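Local coordinates for glutathione S-transferase family protein (Populus trichocarpa, PDB 5F06) that probably catalyses the conjugation of glutathione to electrophilic compounds, as a detoxifying Phi-class glutathione transferase that binds glutathione, at residues K97-V102 against K155-D160; H105-A110 against P171-L176. All coordinates share one frame; numbering follows the deposited sequence.

Interaction 1 of 2, residues K97-V102 against K155-D160; sequences KVWTEV and KYLAGD
Trp99 lays one face of its indole against the backbone of the turn 155-160, where the carbonyl of Leu157 and the amide N of Ala158 lie over the ring. Leu157 O stands 3.3 Å above the indole plane, displaced toward the rim. Its nearest ring atom is Trp99 NE1, at 3.4 Å from Leu157 O, but the N-H points in the ring plane while the oxygen sits above it, and no hydrogen bond results. The oxygen is bonded instead by Lys150 NZ of helix 130-153. With CG anti to its own carbonyl carbon and beside the backbone N (chi1 -71°), Trp99 reaches off its helix toward the turn, and chi2 of 94° stands the indole across the CA-CB-CG plane. The five-membered end approaches Ala158: Trp99 CD1 lies 3.8 Å from Ala158 CA. On the six-membered end, Trp99 CE3 meets Leu157 CB at 4.2 Å. Val98 CG1 and Val102 CG2, from the same helix, pack over the opposite face near its rim, so the indole is sandwiched between two valines of its own helix and the peptide of the turn. Were Trp99 replaced by an alanine, the peptide after Leu157 and both valine methyls would probably lose the surface they rest on, and a gap would open between helix and turn. The turn is braced from within by Lys155 N donating to Asp160 OD1, 2.8 Å, and by Tyr156 N bonding to Gly159 O. Ala158 O is also bonded by Ser95 OG of helix 90-120. Asp166 OD1 takes the N-H of Leu157, tying the turn to helix 164-167. A buried tryptophan of helix 90-120 thus packs on the loop between helices 130-153 and 164-167, in the all-helical C-terminal domain of the glutathione transferase fold.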
loop_
_atom_site.group_PDB
_atom_site.type_symbol
_atom_site.label_atom_id
_atom_site.label_comp_id
_atom_site.label_asym_id
_atom_site.label_seq_id
_atom_site.Cartn_x
_atom_site.Cartn_y
_atom_site.Cartn_z
ATOM N N LYS A 97 -3.323 -1.159 -10.988
ATOM C CA LYS A 97 -2.535 -1.735 -9.895
ATOM C C LYS A 97 -1.279 -0.909 -9.628
ATOM O O LYS A 97 -0.881 -0.719 -8.474
ATOM C CB LYS A 97 -2.147 -3.186 -10.205
ATOM C CG LYS A 97 -3.312 -4.157 -10.186
ATOM C CD LYS A 97 -2.859 -5.600 -10.388
ATOM C CE LYS A 97 -4.020 -6.571 -10.219
ATOM N NZ LYS A 97 -4.696 -6.411 -8.896
ATOM N N VAL A 98 -0.656 -0.418 -10.695
ATOM C CA VAL A 98 0.543 0.396 -10.559
ATOM C C VAL A 98 0.233 1.654 -9.758
ATOM O O VAL A 98 0.910 1.957 -8.774
ATOM C CB VAL A 98 1.130 0.783 -11.933
ATOM C CG1 VAL A 98 2.249 1.805 -11.787
ATOM C CG2 VAL A 98 1.644 -0.459 -12.657
ATOM N N TRP A 99 -0.811 2.371 -10.158
ATOM C CA TRP A 99 -1.060 3.683 -9.591
ATOM C C TRP A 99 -1.815 3.637 -8.264
ATOM O O TRP A 99 -1.763 4.610 -7.513
ATOM C CB TRP A 99 -1.782 4.552 -10.624
ATOM C CG TRP A 99 -0.829 4.907 -11.721
ATOM C CD1 TRP A 99 -0.653 4.243 -12.900
ATOM C CD2 TRP A 99 0.126 5.977 -11.715
ATOM N NE1 TRP A 99 0.343 4.842 -13.634
ATOM C CE2 TRP A 99 0.834 5.908 -12.932
ATOM C CE3 TRP A 99 0.443 6.989 -10.806
ATOM C CZ2 TRP A 99 1.836 6.817 -13.262
ATOM C CZ3 TRP A 99 1.440 7.888 -11.135
ATOM C CH2 TRP A 99 2.127 7.796 -12.351
ATOM N N THR A 100 -2.465 2.517 -7.941
ATOM C CA THR A 100 -2.971 2.347 -6.575
ATOM C C THR A 100 -1.794 2.126 -5.634
ATOM O O THR A 100 -1.832 2.556 -4.480
ATOM C CB THR A 100 -3.975 1.172 -6.410
ATOM O OG1 THR A 100 -3.383 -0.064 -6.826
ATOM C CG2 THR A 100 -5.256 1.429 -7.200
ATOM N N GLU A 101 -0.746 1.468 -6.126
ATOM C CA GLU A 101 0.443 1.254 -5.313
ATOM C C GLU A 101 1.204 2.562 -5.154
ATOM O O GLU A 101 1.794 2.807 -4.112
ATOM C CB GLU A 101 1.353 0.184 -5.914
ATOM C CG GLU A 101 0.863 -1.230 -5.680
ATOM C CD GLU A 101 0.773 -1.575 -4.205
ATOM O OE1 GLU A 101 1.731 -1.270 -3.462
ATOM O OE2 GLU A 101 -0.259 -2.141 -3.787
ATOM N N VAL A 102 1.179 3.402 -6.184
ATOM C CA VAL A 102 1.793 4.721 -6.099
ATOM C C VAL A 102 1.105 5.540 -5.009
ATOM O O VAL A 102 1.763 6.219 -4.226
ATOM C CB VAL A 102 1.726 5.471 -7.450
ATOM C CG1 VAL A 102 2.067 6.955 -7.284
ATOM C CG2 VAL A 102 2.661 4.822 -8.452
ATOM N N LYS A 155 -5.963 11.405 -19.157
ATOM C CA LYS A 155 -6.962 12.151 -18.396
ATOM C C LYS A 155 -6.858 11.882 -16.898
ATOM O O LYS A 155 -7.042 12.787 -16.081
ATOM C CB LYS A 155 -8.372 11.803 -18.874
ATOM C CG LYS A 155 -8.781 12.469 -20.179
ATOM C CD LYS A 155 -10.279 12.344 -20.441
ATOM C CE LYS A 155 -11.112 13.053 -19.375
ATOM N NZ LYS A 155 -10.658 14.454 -19.125
ATOM N N TYR A 156 -6.562 10.633 -16.552
ATOM C CA TYR A 156 -6.495 10.195 -15.162
ATOM C C TYR A 156 -5.155 9.488 -14.946
ATOM O O TYR A 156 -4.357 9.383 -15.875
ATOM C CB TYR A 156 -7.692 9.293 -14.836
ATOM C CG TYR A 156 -9.019 9.977 -15.115
ATOM C CD1 TYR A 156 -9.615 10.799 -14.164
ATOM C CD2 TYR A 156 -9.658 9.825 -16.339
ATOM C CE1 TYR A 156 -10.818 11.444 -14.425
ATOM C CE2 TYR A 156 -10.861 10.464 -16.608
ATOM C CZ TYR A 156 -11.437 11.271 -15.647
ATOM O OH TYR A 156 -12.629 11.913 -15.910
ATOM N N LEU A 157 -4.890 9.024 -13.731
ATOM C CA LEU A 157 -3.563 8.514 -13.402
ATOM C C LEU A 157 -3.203 7.217 -14.128
ATOM O O LEU A 157 -2.062 7.052 -14.562
ATOM C CB LEU A 157 -3.437 8.300 -11.890
ATOM C CG LEU A 157 -3.368 9.559 -11.012
ATOM C CD1 LEU A 157 -3.428 9.167 -9.545
ATOM C CD2 LEU A 157 -2.115 10.397 -11.285
ATOM N N ALA A 158 -4.156 6.299 -14.261
ATOM C CA ALA A 158 -3.859 4.985 -14.835
ATOM C C ALA A 158 -4.105 4.929 -16.340
ATOM O O ALA A 158 -3.785 3.928 -16.985
ATOM C CB ALA A 158 -4.682 3.910 -14.138
ATOM N N GLY A 159 -4.679 5.996 -16.891
ATOM C CA GLY A 159 -5.061 6.028 -18.291
ATOM C C GLY A 159 -6.165 7.042 -18.532
ATOM O O GLY A 159 -6.443 7.877 -17.669
ATOM N N ASP A 160 -6.796 6.968 -19.703
ATOM C CA ASP A 160 -7.875 7.888 -20.062
ATOM C C ASP A 160 -9.219 7.380 -19.539
ATOM O O ASP A 160 -10.235 7.446 -20.229
ATOM C CB ASP A 160 -7.925 8.082 -21.584
ATOM C CG ASP A 160 -6.750 8.894 -22.107
ATOM O OD1 ASP A 160 -6.388 9.904 -21.465
ATOM O OD2 ASP A 160 -6.185 8.522 -23.156
#

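Interaction 2 of 2, residues H105-A110 against P171-L176; sequences HRYNPA and PYTYYL
Helices 90-120 and 170-176 come together around Tyr107 and Thr173, with the closest CA atoms, those of Asn108 and Tyr172, 8.0 Å apart; the first helix widens to a pi-type turn at 105-107 and kinks at Pro109, which has no N-H to give, while Ala110 N bonds only three residues back, to Tyr107 O. This is helix-to-helix packing in the all-helical C-terminal domain of the glutathione transferase fold, at the side facing the glutathione site. Side chains, rather than backbones, bridge the gap. Tyr107 holds its ring anti to the backbone N (chi1 -166°), which carries the phenol across to helix 170-176, where it crosses the Thr173 side chain at about a right angle. Thr173 OG1 sits at the edge of the ring, near its plane, and accepts a hydrogen bond from Tyr107 OH of 2.8 Å. The threonine hydroxyl is bonded in its turn to His169 O, one turn back, so the phenol is tied into a short relay ending on a backbone carbonyl. Thr173 CG2 lies 3.8 Å from Tyr107 OH, adding a methyl beside the polar link. The rest of the Tyr107 ring is buried against Leu140, Val143 and Leu144 of helix 130-153, with the His169 ring meeting it edge-to-face. Toward the active-site side the contact is less enclosed: Tyr172 also packs on Thr11, a glutathione-binding residue. Between Asn108 and Tyr172 the amide and ring planes are 40° apart. The amide oxygen alone makes this approach, Asn108 OD1 lying 3.1 Å from Tyr172 CD2 and 3.2 Å from Tyr172 CE2, obliquely beside that one ring bond.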
loop_
_atom_site.group_PDB
_atom_site.type_symbol
_atom_site.label_atom_id
_atom_site.label_comp_id
_atom_site.label_asym_id
_atom_site.label_seq_id
_atom_site.Cartn_x
_atom_site.Cartn_y
_atom_site.Cartn_z
ATOM N N HIS A 105 2.237 4.097 -1.466
ATOM C CA HIS A 105 3.640 4.154 -1.040
ATOM C C HIS A 105 4.338 5.470 -1.344
ATOM O O HIS A 105 5.454 5.695 -0.870
ATOM C CB HIS A 105 4.424 3.009 -1.684
ATOM C CG HIS A 105 3.983 1.657 -1.222
ATOM N ND1 HIS A 105 4.488 1.057 -0.090
ATOM C CD2 HIS A 105 3.065 0.802 -1.725
ATOM C CE1 HIS A 105 3.909 -0.119 0.075
ATOM N NE2 HIS A 105 3.039 -0.296 -0.902
ATOM N N ARG A 106 3.688 6.333 -2.122
ATOM C CA ARG A 106 4.278 7.618 -2.492
ATOM C C ARG A 106 3.371 8.810 -2.161
ATOM O O ARG A 106 3.815 9.755 -1.514
ATOM C CB ARG A 106 4.635 7.613 -3.979
ATOM C CG ARG A 106 5.598 6.486 -4.344
ATOM C CD ARG A 106 6.125 6.594 -5.753
ATOM N NE ARG A 106 7.133 5.567 -6.026
ATOM C CZ ARG A 106 8.422 5.675 -5.719
ATOM N NH1 ARG A 106 8.885 6.767 -5.118
ATOM N NH2 ARG A 106 9.256 4.688 -6.011
ATOM N N TYR A 107 2.107 8.771 -2.574
ATOM C CA TYR A 107 1.204 9.889 -2.317
ATOM C C TYR A 107 0.774 9.948 -0.842
ATOM O O TYR A 107 0.923 10.984 -0.190
ATOM C CB TYR A 107 -0.029 9.800 -3.218
ATOM C CG TYR A 107 -0.862 11.065 -3.289
ATOM C CD1 TYR A 107 -1.901 11.291 -2.391
ATOM C CD2 TYR A 107 -0.627 12.021 -4.267
ATOM C CE1 TYR A 107 -2.672 12.441 -2.459
ATOM C CE2 TYR A 107 -1.394 13.172 -4.345
ATOM C CZ TYR A 107 -2.415 13.375 -3.442
ATOM O OH TYR A 107 -3.171 14.522 -3.520
ATOM N N ASN A 108 0.262 8.844 -0.313
ATOM C CA ASN A 108 -0.326 8.865 1.025
ATOM C C ASN A 108 0.676 9.185 2.144
ATOM O O ASN A 108 0.345 9.933 3.064
ATOM C CB ASN A 108 -1.019 7.538 1.331
ATOM C CG ASN A 108 -1.870 7.613 2.587
ATOM O OD1 ASN A 108 -2.808 8.411 2.669
ATOM N ND2 ASN A 108 -1.540 6.793 3.577
ATOM N N PRO A 109 1.895 8.623 2.077
ATOM C CA PRO A 109 2.855 8.915 3.151
ATOM C C PRO A 109 3.266 10.387 3.203
ATOM O O PRO A 109 3.760 10.838 4.235
ATOM C CB PRO A 109 4.055 8.025 2.807
ATOM C CG PRO A 109 3.517 6.962 1.927
ATOM C CD PRO A 109 2.415 7.609 1.147
ATOM N N ALA A 110 3.063 11.113 2.106
ATOM C CA ALA A 110 3.404 12.530 2.040
ATOM C C ALA A 110 2.217 13.424 2.417
ATOM O O ALA A 110 2.400 14.450 3.067
ATOM C CB ALA A 110 3.913 12.883 0.641
ATOM N N PRO A 171 -10.079 11.391 -0.409
ATOM C CA PRO A 171 -10.365 11.909 0.937
ATOM C C PRO A 171 -9.273 12.806 1.527
ATOM O O PRO A 171 -9.614 13.890 1.992
ATOM C CB PRO A 171 -10.535 10.634 1.778
ATOM C CG PRO A 171 -10.818 9.560 0.804
ATOM C CD PRO A 171 -10.042 9.919 -0.425
ATOM N N TYR A 172 -8.008 12.390 1.514
ATOM C CA TYR A 172 -6.957 13.233 2.091
ATOM C C TYR A 172 -6.792 14.511 1.279
ATOM O O TYR A 172 -6.524 15.581 1.828
ATOM C CB TYR A 172 -5.621 12.492 2.166
ATOM C CG TYR A 172 -5.382 11.781 3.479
ATOM C CD1 TYR A 172 -5.508 12.449 4.688
ATOM C CD2 TYR A 172 -5.017 10.443 3.510
ATOM C CE1 TYR A 172 -5.295 11.807 5.888
ATOM C CE2 TYR A 172 -4.800 9.791 4.710
ATOM C CZ TYR A 172 -4.943 10.482 5.895
ATOM O OH TYR A 172 -4.726 9.837 7.089
ATOM N N THR A 173 -6.964 14.410 -0.031
ATOM C CA THR A 173 -6.807 15.580 -0.873
ATOM C C THR A 173 -7.939 16.557 -0.577
ATOM O O THR A 173 -7.721 17.765 -0.537
ATOM C CB THR A 173 -6.778 15.212 -2.363
ATOM O OG1 THR A 173 -5.786 14.202 -2.582
ATOM C CG2 THR A 173 -6.436 16.432 -3.211
ATOM N N TYR A 174 -9.140 16.037 -0.332
ATOM C CA TYR A 174 -10.280 16.898 -0.035
ATOM C C TYR A 174 -9.973 17.793 1.163
ATOM O O TYR A 174 -10.274 18.990 1.155
ATOM C CB TYR A 174 -11.545 16.075 0.233
ATOM C CG TYR A 174 -12.763 16.944 0.434
ATOM C CD1 TYR A 174 -13.303 17.657 -0.627
ATOM C CD2 TYR A 174 -13.358 17.069 1.680
ATOM C CE1 TYR A 174 -14.402 18.460 -0.458
ATOM C CE2 TYR A 174 -14.466 17.877 1.858
ATOM C CZ TYR A 174 -14.983 18.567 0.784
ATOM O OH TYR A 174 -16.083 19.377 0.944
ATOM N N TYR A 175 -9.353 17.218 2.186
ATOM C CA TYR A 175 -9.020 17.985 3.378
ATOM C C TYR A 175 -7.810 18.888 3.151
ATOM O O TYR A 175 -7.760 20.000 3.683
ATOM C CB TYR A 175 -8.772 17.049 4.558
ATOM C CG TYR A 175 -10.033 16.575 5.263
ATOM C CD1 TYR A 175 -11.170 17.376 5.327
ATOM C CD2 TYR A 175 -10.081 15.334 5.879
ATOM C CE1 TYR A 175 -12.314 16.951 5.972
ATOM C CE2 TYR A 175 -11.227 14.902 6.531
ATOM C CZ TYR A 175 -12.336 15.718 6.573
ATOM O OH TYR A 175 -13.480 15.308 7.220
ATOM N N LEU A 176 -6.841 18.423 2.364
ATOM C CA LEU A 176 -5.689 19.249 2.011
ATOM C C LEU A 176 -6.151 20.554 1.366
ATOM O O LEU A 176 -5.613 21.628 1.647
ATOM C CB LEU A 176 -4.751 18.497 1.064
ATOM C CG LEU A 176 -3.513 19.253 0.568
ATOM C CD1 LEU A 176 -2.301 18.935 1.420
ATOM C CD2 LEU A 176 -3.235 18.943 -0.893
#

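Interactions 1 and 2 share helix 90-120, and their centres are 15 Å apart. Their segments alternate along the chain: 97-102, 105-110, 155-160, then 171-176. The long helix thus meets first the turn that follows helix 130-153 and then, further along, helix 170-176, all within the helical part of the fold. The two sites join directly on the shared helix, where Val102 O and Tyr107 N, 3.1 Å apart, probably form a hydrogen bond. Both also touch the second subunit, through Lys97 in interaction 1 and Arg106 in interaction 2, so one helix links the interior of its own subunit to the dimer interface, with the second contact nearer the glutathione site.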